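Local coordinates for KLLA0C04147p (Kluyveromyces lactis, PDB 5H2D), which binds ergosterol through its oxysterol-binding ORD domain, the part present here, and probably carries sterol between membranes as other OSBP-family proteins do, at residues I104-V114 / G271-A279; A334-P342 / T353-E363. All coordinates share one frame; numbering follows the deposited sequence.

Interaction 1 of 2, residues I104-V114 / G271-A279; sequences IFTVSSYASTV and GRWNESVSA. With ERG (ergosterol), chain B.
A111 and N274 bring the two backbones closest, with CA atoms 4.2 Å apart, where the short 3-10 segment after helix 95-108 meets the turn between strands 265-272 and 276-281. That turn carries a classic beta bulge, in which E275 and S276 together sit across from R272. W273 is the main side chain of the contact. Its CG stands between the backbone N and the carbonyl carbon (chi1 50°), which lays the six-membered ring of the indole against Y110 and V114. W273 CZ3 lies 3.6 Å from V114 CG2, and W273 CE3 lies 3.9 Å from Y110 CB. V107 crosses W273 at about a right angle, with V107 CG1 4.1 Å from W273 CB. Farther along the strand, I104 and V277 lie alongside each other, pointing opposite ways, with I104 CD1 reaching V277 CG1 at 3.9 Å.

The polar link is a water. It donates to W273 O at 2.7 Å and to V107 O, and accepts from A111 N, so it joins the end of the helix to the hairpin turn. T113 OG1 donates to Y110 O at 2.7 Å, in the carbonyl plane, and T113 N also bonds to this oxygen. The Y110 ring leads away from the hairpin to the sterol, where Y110 CE1 lies 3.7 Å from ergosterol C2. The contact thus lies behind a wall of the ligand pocket. W273 also meets the rings of F241 and Y252. Strands 219-230, 236-241 and 314-319 pack around the same helix end and hairpin.

Interaction 2 of 2, residues A334-P342 / T353-E363; sequences AVTLNAPQP and TRLRPDQRAME
N338 turns its CG anti to the backbone N (chi1 -156°), which sends the amide in among Q359, R360 and E363. R360 folds back through bends at chi2 (67°) and chi3 (52°), bringing its guanidinium to the N338 carbonyl. NH1 and NH2 of R360 both donate to N338 O, at 3.2 and 2.9 Å, and this oxygen lies in the guanidinium plane. NH2 also donates to R354 O, and NH1 forms a salt bridge with E363 OE1. These partners fix the rotation of the group. P340 lies over one guanidinium face, its CG 3.8 Å above the plane.

The N338 amide is held as well. N338 ND2 donates to E363 OE2 at 3.1 Å, meeting the carboxylate from above its plane; the two planes are nearly perpendicular. A water accepts from ND2 and donates to T353 O and R356 O. N338 OD1 accepts from Q74 NE2, and E363 OE1 has a second cationic partner in R30, so its negative charge is probably stabilised.

The R354 side chain lies along the backbone of L337-A339. A339 O sits near its guanidinium plane, 3.1 Å from R354 CD, while L337 O lies over one face. A second water bridges R354 NH2 to T336 O, and R354 NH1 pairs with D352.

This is buried polar packing within the ORD domain, built on a guanidinium that grips a loop carbonyl end-on. It joins loop 338-340, just after helix 332-337, to the 3-10 segment 353-355 and helix 357-363. Strands 128-133 and 119-121 and helix 367-390 pack around it.

From the N terminus, the chain first passes through 104-114. It then runs through most of the antiparallel strands before 271-279 returns to close interaction 1, a loop of 156 intervening residues with no helix. Interaction 2 opens later, at 334-342, and closes only 10 residues on, at 353-363. The two are in series, neither nested nor crossed, their centres 26 Å apart and their nearest atoms about 7 Å. Interaction 1 ties the end of helix 95-108 to the hairpin of strands 265-272 and 276-281, on the side of 104-114 away from the sterol. Interaction 2 packs the loop that follows helix 332-337 against the 3-10 segment 353-355 and helix 357-363, with the L337 side chain about 10 Å from ergosterol.

Interaction 1 of 2, residues I104-V114 / G271-A279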
loop_
_atom_site.group_PDB
_atom_site.type_symbol
_atom_site.label_atom_id
_atom_site.label_comp_id
_atom_site.label_asym_id
_atom_site.label_seq_id
_atom_site.Cartn_x
_atom_site.Cartn_y
_atom_site.Cartn_z
ATOM N N ILE A 104 13.241 3.538 -5.078
ATOM C CA ILE A 104 13.401 3.492 -3.633
ATOM C C ILE A 104 12.063 3.742 -2.947
ATOM O O ILE A 104 11.775 3.132 -1.912
ATOM C CB ILE A 104 14.518 4.453 -3.195
ATOM C CG1 ILE A 104 15.849 3.896 -3.714
ATOM C CG2 ILE A 104 14.556 4.583 -1.679
ATOM C CD1 ILE A 104 17.026 4.845 -3.636
ATOM N N PHE A 105 11.186 4.560 -3.544
ATOM C CA PHE A 105 9.813 4.621 -3.040
ATOM C C PHE A 105 9.163 3.237 -2.985
ATOM O O PHE A 105 8.477 2.906 -2.007
ATOM C CB PHE A 105 8.962 5.564 -3.892
ATOM C CG PHE A 105 7.486 5.456 -3.602
ATOM C CD1 PHE A 105 6.941 6.064 -2.481
ATOM C CD2 PHE A 105 6.650 4.737 -4.447
ATOM C CE1 PHE A 105 5.571 5.946 -2.204
ATOM C CE2 PHE A 105 5.293 4.632 -4.190
ATOM C CZ PHE A 105 4.749 5.234 -3.068
ATOM N N THR A 106 9.324 2.422 -4.035
ATOM C CA THR A 106 8.665 1.113 -4.015
ATOM C C THR A 106 9.229 0.209 -2.926
ATOM O O THR A 106 8.514 -0.676 -2.438
ATOM C CB THR A 106 8.757 0.396 -5.375
ATOM O OG1 THR A 106 10.078 -0.123 -5.590
ATOM C CG2 THR A 106 8.368 1.331 -6.529
ATOM N N VAL A 107 10.475 0.441 -2.510
ATOM C CA VAL A 107 11.102 -0.353 -1.459
ATOM C C VAL A 107 10.717 0.150 -0.077
ATOM O O VAL A 107 10.680 -0.632 0.888
ATOM C CB VAL A 107 12.630 -0.323 -1.655
ATOM C CG1 VAL A 107 13.349 -0.956 -0.465
ATOM C CG2 VAL A 107 13.011 -1.003 -2.970
ATOM N N SER A 108 10.390 1.438 0.032
ATOM C CA SER A 108 10.248 2.101 1.322
ATOM C C SER A 108 9.068 1.585 2.136
ATOM O O SER A 108 9.025 1.829 3.339
ATOM C CB SER A 108 10.094 3.607 1.108
ATOM O OG SER A 108 8.859 3.931 0.480
ATOM N N SER A 109 8.105 0.923 1.517
ATOM C CA SER A 109 6.893 0.524 2.227
ATOM C C SER A 109 7.000 -0.843 2.893
ATOM O O SER A 109 5.998 -1.333 3.441
ATOM C CB SER A 109 5.698 0.549 1.281
ATOM O OG SER A 109 6.059 0.007 0.029
ATOM N N TYR A 110 8.184 -1.453 2.922
ATOM C CA TYR A 110 8.298 -2.769 3.537
ATOM C C TYR A 110 8.808 -2.739 4.972
ATOM O O TYR A 110 8.555 -3.690 5.720
ATOM C CB TYR A 110 9.148 -3.700 2.631
ATOM C CG TYR A 110 8.259 -3.988 1.458
ATOM C CD1 TYR A 110 7.222 -4.909 1.575
ATOM C CD2 TYR A 110 8.326 -3.213 0.309
ATOM C CE1 TYR A 110 6.328 -5.099 0.565
ATOM C CE2 TYR A 110 7.424 -3.395 -0.715
ATOM C CZ TYR A 110 6.423 -4.339 -0.578
ATOM O OH TYR A 110 5.507 -4.508 -1.578
ATOM N N ALA A 111 9.421 -1.642 5.416
ATOM C CA ALA A 111 9.823 -1.569 6.816
ATOM C C ALA A 111 8.630 -1.730 7.742
ATOM O O ALA A 111 8.742 -2.343 8.811
ATOM C CB ALA A 111 10.522 -0.246 7.108
ATOM N N SER A 112 7.481 -1.179 7.355
ATOM C CA SER A 112 6.294 -1.215 8.201
ATOM C C SER A 112 5.710 -2.612 8.358
ATOM O O SER A 112 4.853 -2.793 9.222
ATOM C CB SER A 112 5.215 -0.287 7.636
ATOM O OG SER A 112 4.836 -0.703 6.338
ATOM N N THR A 113 6.155 -3.593 7.568
ATOM C CA THR A 113 5.608 -4.948 7.690
ATOM C C THR A 113 6.259 -5.744 8.819
ATOM O O THR A 113 5.676 -6.731 9.288
ATOM C CB THR A 113 5.744 -5.725 6.367
ATOM O OG1 THR A 113 7.121 -5.993 6.060
ATOM C CG2 THR A 113 5.119 -4.955 5.212
ATOM N N VAL A 114 7.432 -5.324 9.284
ATOM C CA VAL A 114 8.118 -6.059 10.339
ATOM C C VAL A 114 7.314 -5.997 11.632
ATOM O O VAL A 114 6.666 -4.988 11.945
ATOM C CB VAL A 114 9.533 -5.487 10.525
ATOM C CG1 VAL A 114 10.260 -6.226 11.628
ATOM C CG2 VAL A 114 10.298 -5.602 9.220
ATOM N N GLY A 271 20.674 -1.489 0.644
ATOM C CA GLY A 271 20.567 -1.285 2.071
ATOM C C GLY A 271 19.774 -2.425 2.680
ATOM O O GLY A 271 19.715 -3.521 2.133
ATOM N N ARG A 272 19.175 -2.140 3.824
ATOM C CA ARG A 272 18.304 -3.092 4.495
ATOM C C ARG A 272 16.916 -2.474 4.539
ATOM O O ARG A 272 16.757 -1.343 5.005
ATOM C CB ARG A 272 18.839 -3.432 5.888
ATOM C CG ARG A 272 20.277 -3.972 5.840
ATOM C CD ARG A 272 20.693 -4.628 7.145
ATOM N NE ARG A 272 20.326 -6.041 7.174
ATOM C CZ ARG A 272 20.140 -6.744 8.287
ATOM N NH1 ARG A 272 20.274 -6.163 9.471
ATOM N NH2 ARG A 272 19.806 -8.025 8.214
ATOM N N TRP A 273 15.932 -3.189 4.003
ATOM C CA TRP A 273 14.616 -2.573 3.842
ATOM C C TRP A 273 13.890 -2.358 5.162
ATOM O O TRP A 273 12.813 -1.748 5.156
ATOM C CB TRP A 273 13.740 -3.381 2.865
ATOM C CG TRP A 273 13.634 -4.873 3.096
ATOM C CD1 TRP A 273 14.311 -5.861 2.427
ATOM C CD2 TRP A 273 12.781 -5.538 4.035
ATOM N NE1 TRP A 273 13.935 -7.101 2.904
ATOM C CE2 TRP A 273 13.004 -6.927 3.897
ATOM C CE3 TRP A 273 11.857 -5.093 4.995
ATOM C CZ2 TRP A 273 12.343 -7.870 4.675
ATOM C CZ3 TRP A 273 11.198 -6.034 5.765
ATOM C CH2 TRP A 273 11.446 -7.410 5.600
ATOM N N ASN A 274 14.439 -2.805 6.291
ATOM C CA ASN A 274 13.906 -2.419 7.589
ATOM C C ASN A 274 14.673 -1.260 8.220
ATOM O O ASN A 274 14.405 -0.917 9.374
ATOM C CB ASN A 274 13.889 -3.622 8.542
ATOM C CG ASN A 274 15.267 -4.109 8.891
ATOM O OD1 ASN A 274 16.211 -3.971 8.107
ATOM N ND2 ASN A 274 15.398 -4.702 10.075
ATOM N N GLU A 275 15.591 -0.623 7.482
ATOM C CA GLU A 275 16.463 0.379 8.086
ATOM C C GLU A 275 16.757 1.572 7.180
ATOM O O GLU A 275 16.343 2.688 7.487
ATOM C CB GLU A 275 17.776 -0.267 8.527
ATOM C CG GLU A 275 18.683 0.671 9.308
ATOM C CD GLU A 275 19.921 -0.029 9.848
ATOM O OE1 GLU A 275 20.172 -1.195 9.459
ATOM O OE2 GLU A 275 20.641 0.590 10.662
ATOM N N SER A 276 17.480 1.373 6.082
ATOM C CA SER A 276 17.865 2.525 5.273
ATOM C C SER A 276 18.377 2.048 3.925
ATOM O O SER A 276 18.824 0.905 3.779
ATOM C CB SER A 276 18.935 3.373 5.971
ATOM O OG SER A 276 20.136 2.641 6.134
ATOM N N VAL A 277 18.314 2.945 2.942
ATOM C CA VAL A 277 18.806 2.678 1.597
ATOM C C VAL A 277 19.652 3.858 1.131
ATOM O O VAL A 277 19.256 5.016 1.302
ATOM C CB VAL A 277 17.660 2.421 0.604
ATOM C CG1 VAL A 277 18.192 2.464 -0.822
ATOM C CG2 VAL A 277 17.015 1.069 0.900
ATOM N N SER A 278 20.804 3.555 0.544
ATOM C CA SER A 278 21.733 4.537 0.002
ATOM C C SER A 278 21.961 4.230 -1.471
ATOM O O SER A 278 21.621 3.153 -1.962
ATOM C CB SER A 278 23.064 4.512 0.766
ATOM O OG SER A 278 22.875 4.890 2.121
ATOM N N ALA A 279 22.559 5.180 -2.188
ATOM C CA ALA A 279 22.729 5.010 -3.623
ATOM C C ALA A 279 24.013 5.700 -4.056
ATOM O O ALA A 279 24.604 6.481 -3.309
ATOM C CB ALA A 279 21.538 5.570 -4.409
HETATM C C1 ERG B . 2.695 -5.927 1.828
HETATM C C2 ERG B . 2.711 -4.539 1.192
HETATM C C3 ERG B . 1.614 -4.504 0.160
HETATM C C4 ERG B . 0.258 -4.769 0.817
HETATM C C5 ERG B . 0.255 -5.967 1.607
HETATM C C6 ERG B . -0.918 -6.702 1.706
HETATM C C7 ERG B . -1.033 -7.848 2.510
HETATM C C8 ERG B . 0.051 -8.300 3.269
HETATM C C9 ERG B . 1.327 -7.710 3.028
HETATM C C10 ERG B . 1.342 -6.262 2.471
HETATM C C11 ERG B . 2.366 -7.902 4.213
HETATM C C12 ERG B . 2.271 -9.278 4.880
HETATM C C13 ERG B . 0.807 -9.504 5.310
HETATM C C14 ERG B . 0.002 -9.554 3.992
HETATM C C15 ERG B . -1.350 -10.040 4.470
HETATM C C16 ERG B . -1.010 -11.073 5.583
HETATM C C17 ERG B . 0.519 -10.924 5.808
HETATM C C18 ERG B . 0.304 -8.441 6.313
HETATM C C19 ERG B . 1.093 -5.312 3.675
HETATM C C20 ERG B . 0.852 -11.271 7.277
HETATM C C21 ERG B . 2.318 -11.085 7.651
HETATM C C22 ERG B . 0.478 -12.737 7.455
HETATM C C23 ERG B . -0.652 -13.128 8.354
HETATM C C24 ERG B . -1.030 -14.602 8.490
HETATM C C25 ERG B . -1.328 -14.893 9.967
HETATM C C26 ERG B . -0.056 -14.624 10.778
HETATM C C27 ERG B . -1.732 -16.357 10.207
HETATM C C28 ERG B . -2.254 -14.820 7.622
HETATM O O1 ERG B . 1.601 -3.204 -0.531
HETATM O O HOH W 1 11.059 -0.473 3.508
#

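Interaction 2 of 2, residues A334-P342 / T353-E363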
loop_
_atom_site.group_PDB
_atom_site.type_symbol
_atom_site.label_atom_id
_atom_site.label_comp_id
_atom_site.label_asym_id
_atom_site.label_seq_id
_atom_site.Cartn_x
_atom_site.Cartn_y
_atom_site.Cartn_z
ATOM N N ALA A 334 0.514 4.066 10.375
ATOM C CA ALA A 334 -0.654 3.195 10.392
ATOM C C ALA A 334 -1.672 3.650 11.426
ATOM O O ALA A 334 -2.874 3.512 11.205
ATOM C CB ALA A 334 -0.240 1.741 10.647
ATOM N N VAL A 335 -1.209 4.202 12.553
ATOM C CA VAL A 335 -2.127 4.718 13.564
ATOM C C VAL A 335 -3.027 5.811 13.001
ATOM O O VAL A 335 -4.177 5.972 13.448
ATOM C CB VAL A 335 -1.323 5.201 14.789
ATOM C CG1 VAL A 335 -2.206 6.053 15.720
ATOM C CG2 VAL A 335 -0.797 4.005 15.569
ATOM N N THR A 336 -2.558 6.555 11.987
ATOM C CA THR A 336 -3.394 7.633 11.454
ATOM C C THR A 336 -4.549 7.135 10.588
ATOM O O THR A 336 -5.493 7.897 10.343
ATOM C CB THR A 336 -2.578 8.634 10.619
ATOM O OG1 THR A 336 -2.220 8.058 9.348
ATOM C CG2 THR A 336 -1.334 9.108 11.366
ATOM N N LEU A 337 -4.512 5.883 10.123
ATOM C CA LEU A 337 -5.350 5.500 8.995
ATOM C C LEU A 337 -6.788 5.213 9.408
ATOM O O LEU A 337 -7.728 5.659 8.738
ATOM C CB LEU A 337 -4.759 4.272 8.302
ATOM C CG LEU A 337 -3.425 4.524 7.601
ATOM C CD1 LEU A 337 -2.826 3.218 7.081
ATOM C CD2 LEU A 337 -3.573 5.522 6.471
ATOM N N ASN A 338 -6.982 4.434 10.471
ATOM C CA ASN A 338 -8.325 4.073 10.914
ATOM C C ASN A 338 -8.881 5.041 11.950
ATOM O O ASN A 338 -9.730 4.648 12.760
ATOM C CB ASN A 338 -8.345 2.647 11.468
ATOM C CG ASN A 338 -9.732 2.032 11.403
ATOM O OD1 ASN A 338 -10.439 2.206 10.418
ATOM N ND2 ASN A 338 -10.142 1.338 12.473
ATOM N N ALA A 339 -8.439 6.292 11.937
ATOM C CA ALA A 339 -8.869 7.265 12.943
ATOM C C ALA A 339 -10.256 7.798 12.614
ATOM O O ALA A 339 -10.454 8.347 11.526
ATOM C CB ALA A 339 -7.882 8.421 13.007
ATOM N N PRO A 340 -11.236 7.680 13.525
ATOM C CA PRO A 340 -12.580 8.248 13.291
ATOM C C PRO A 340 -12.599 9.733 13.634
ATOM O O PRO A 340 -13.247 10.182 14.592
ATOM C CB PRO A 340 -13.455 7.410 14.228
ATOM C CG PRO A 340 -12.556 7.148 15.398
ATOM C CD PRO A 340 -11.158 6.960 14.809
ATOM N N GLN A 341 -11.855 10.493 12.837
ATOM C CA GLN A 341 -11.612 11.906 13.116
ATOM C C GLN A 341 -12.932 12.673 13.158
ATOM O O GLN A 341 -13.741 12.560 12.226
ATOM C CB GLN A 341 -10.680 12.500 12.055
ATOM C CG GLN A 341 -9.300 11.831 11.966
ATOM C CD GLN A 341 -8.373 12.166 13.131
ATOM O OE1 GLN A 341 -8.532 11.660 14.237
ATOM N NE2 GLN A 341 -7.379 13.010 12.866
ATOM N N PRO A 342 -13.167 13.481 14.196
ATOM C CA PRO A 342 -14.501 14.088 14.383
ATOM C C PRO A 342 -14.991 14.913 13.202
ATOM O O PRO A 342 -16.173 14.824 12.851
ATOM C CB PRO A 342 -14.313 14.969 15.630
ATOM C CG PRO A 342 -13.097 14.457 16.317
ATOM C CD PRO A 342 -12.230 13.772 15.292
ATOM N N THR A 353 -14.012 2.277 5.809
ATOM C CA THR A 353 -13.450 1.378 6.817
ATOM C C THR A 353 -13.491 1.950 8.232
ATOM O O THR A 353 -13.648 1.190 9.198
ATOM C CB THR A 353 -12.001 1.037 6.443
ATOM O OG1 THR A 353 -11.990 0.439 5.137
ATOM C CG2 THR A 353 -11.364 0.072 7.486
ATOM N N ARG A 354 -13.353 3.275 8.387
ATOM C CA ARG A 354 -13.410 3.850 9.734
ATOM C C ARG A 354 -14.728 3.531 10.430
ATOM O O ARG A 354 -14.785 3.502 11.664
ATOM C CB ARG A 354 -13.210 5.361 9.680
ATOM C CG ARG A 354 -11.813 5.768 9.283
ATOM C CD ARG A 354 -11.802 7.250 9.001
ATOM N NE ARG A 354 -10.533 7.719 8.462
ATOM C CZ ARG A 354 -10.254 7.746 7.169
ATOM N NH1 ARG A 354 -11.144 7.305 6.295
ATOM N NH2 ARG A 354 -9.097 8.228 6.748
ATOM N N LEU A 355 -15.784 3.281 9.665
ATOM C CA LEU A 355 -17.093 2.979 10.231
ATOM C C LEU A 355 -17.324 1.494 10.420
ATOM O O LEU A 355 -18.401 1.104 10.893
ATOM C CB LEU A 355 -18.200 3.545 9.337
ATOM C CG LEU A 355 -18.058 5.034 9.058
ATOM C CD1 LEU A 355 -19.119 5.536 8.087
ATOM C CD2 LEU A 355 -18.103 5.815 10.367
ATOM N N ARG A 356 -16.357 0.659 10.054
ATOM C CA ARG A 356 -16.547 -0.784 10.144
ATOM C C ARG A 356 -16.548 -1.230 11.604
ATOM O O ARG A 356 -15.549 -1.031 12.303
ATOM C CB ARG A 356 -15.473 -1.514 9.339
ATOM C CG ARG A 356 -15.773 -2.974 9.289
ATOM C CD ARG A 356 -14.808 -3.784 8.454
ATOM N NE ARG A 356 -15.112 -5.182 8.710
ATOM C CZ ARG A 356 -14.779 -6.198 7.924
ATOM N NH1 ARG A 356 -14.132 -5.991 6.782
ATOM N NH2 ARG A 356 -15.116 -7.430 8.292
ATOM N N PRO A 357 -17.639 -1.827 12.107
ATOM C CA PRO A 357 -17.814 -1.956 13.561
ATOM C C PRO A 357 -17.034 -3.084 14.209
ATOM O O PRO A 357 -16.658 -2.957 15.384
ATOM C CB PRO A 357 -19.330 -2.178 13.707
ATOM C CG PRO A 357 -19.766 -2.768 12.418
ATOM C CD PRO A 357 -18.884 -2.097 11.371
ATOM N N ASP A 358 -16.823 -4.207 13.508
ATOM C CA ASP A 358 -15.994 -5.255 14.102
ATOM C C ASP A 358 -14.543 -4.805 14.196
ATOM O O ASP A 358 -13.877 -5.011 15.221
ATOM C CB ASP A 358 -16.116 -6.584 13.334
ATOM C CG ASP A 358 -15.968 -6.448 11.826
ATOM O OD1 ASP A 358 -16.047 -5.330 11.269
ATOM O OD2 ASP A 358 -15.810 -7.513 11.187
ATOM N N GLN A 359 -14.044 -4.168 13.142
ATOM C CA GLN A 359 -12.684 -3.652 13.175
ATOM C C GLN A 359 -12.526 -2.568 14.239
ATOM O O GLN A 359 -11.488 -2.499 14.904
ATOM C CB GLN A 359 -12.306 -3.129 11.790
ATOM C CG GLN A 359 -10.867 -2.688 11.699
ATOM C CD GLN A 359 -10.498 -2.263 10.305
ATOM O OE1 GLN A 359 -10.971 -2.829 9.319
ATOM N NE2 GLN A 359 -9.647 -1.250 10.212
ATOM N N ARG A 360 -13.534 -1.706 14.409
ATOM C CA ARG A 360 -13.463 -0.680 15.449
ATOM C C ARG A 360 -13.405 -1.308 16.836
ATOM O O ARG A 360 -12.609 -0.887 17.686
ATOM C CB ARG A 360 -14.662 0.262 15.349
ATOM C CG ARG A 360 -14.762 1.288 16.492
ATOM C CD ARG A 360 -13.625 2.313 16.457
ATOM N NE ARG A 360 -13.537 2.910 15.131
ATOM C CZ ARG A 360 -12.406 3.325 14.572
ATOM N NH1 ARG A 360 -11.262 3.238 15.235
ATOM N NH2 ARG A 360 -12.423 3.810 13.340
ATOM N N ALA A 361 -14.261 -2.299 17.088
ATOM C CA ALA A 361 -14.232 -2.985 18.376
ATOM C C ALA A 361 -12.864 -3.588 18.639
ATOM O O ALA A 361 -12.323 -3.466 19.746
ATOM C CB ALA A 361 -15.308 -4.067 18.427
ATOM N N MET A 362 -12.277 -4.236 17.631
ATOM C CA MET A 362 -10.984 -4.871 17.848
ATOM C C MET A 362 -9.925 -3.829 18.171
ATOM O O MET A 362 -9.092 -4.034 19.064
ATOM C CB MET A 362 -10.562 -5.688 16.631
ATOM C CG MET A 362 -9.266 -6.431 16.898
ATOM S SD MET A 362 -8.657 -7.309 15.449
ATOM C CE MET A 362 -9.851 -8.637 15.334
ATOM N N GLU A 363 -9.957 -2.693 17.473
ATOM C CA GLU A 363 -8.967 -1.655 17.734
ATOM C C GLU A 363 -9.047 -1.166 19.168
ATOM O O GLU A 363 -8.027 -0.771 19.751
ATOM C CB GLU A 363 -9.165 -0.488 16.770
ATOM C CG GLU A 363 -8.012 0.497 16.780
ATOM C CD GLU A 363 -8.347 1.787 16.063
ATOM O OE1 GLU A 363 -8.785 2.747 16.737
ATOM O OE2 GLU A 363 -8.177 1.848 14.823
HETATM O O HOH W 2 -7.630 9.224 8.986
HETATM O O HOH W 3 -12.876 0.449 11.863
#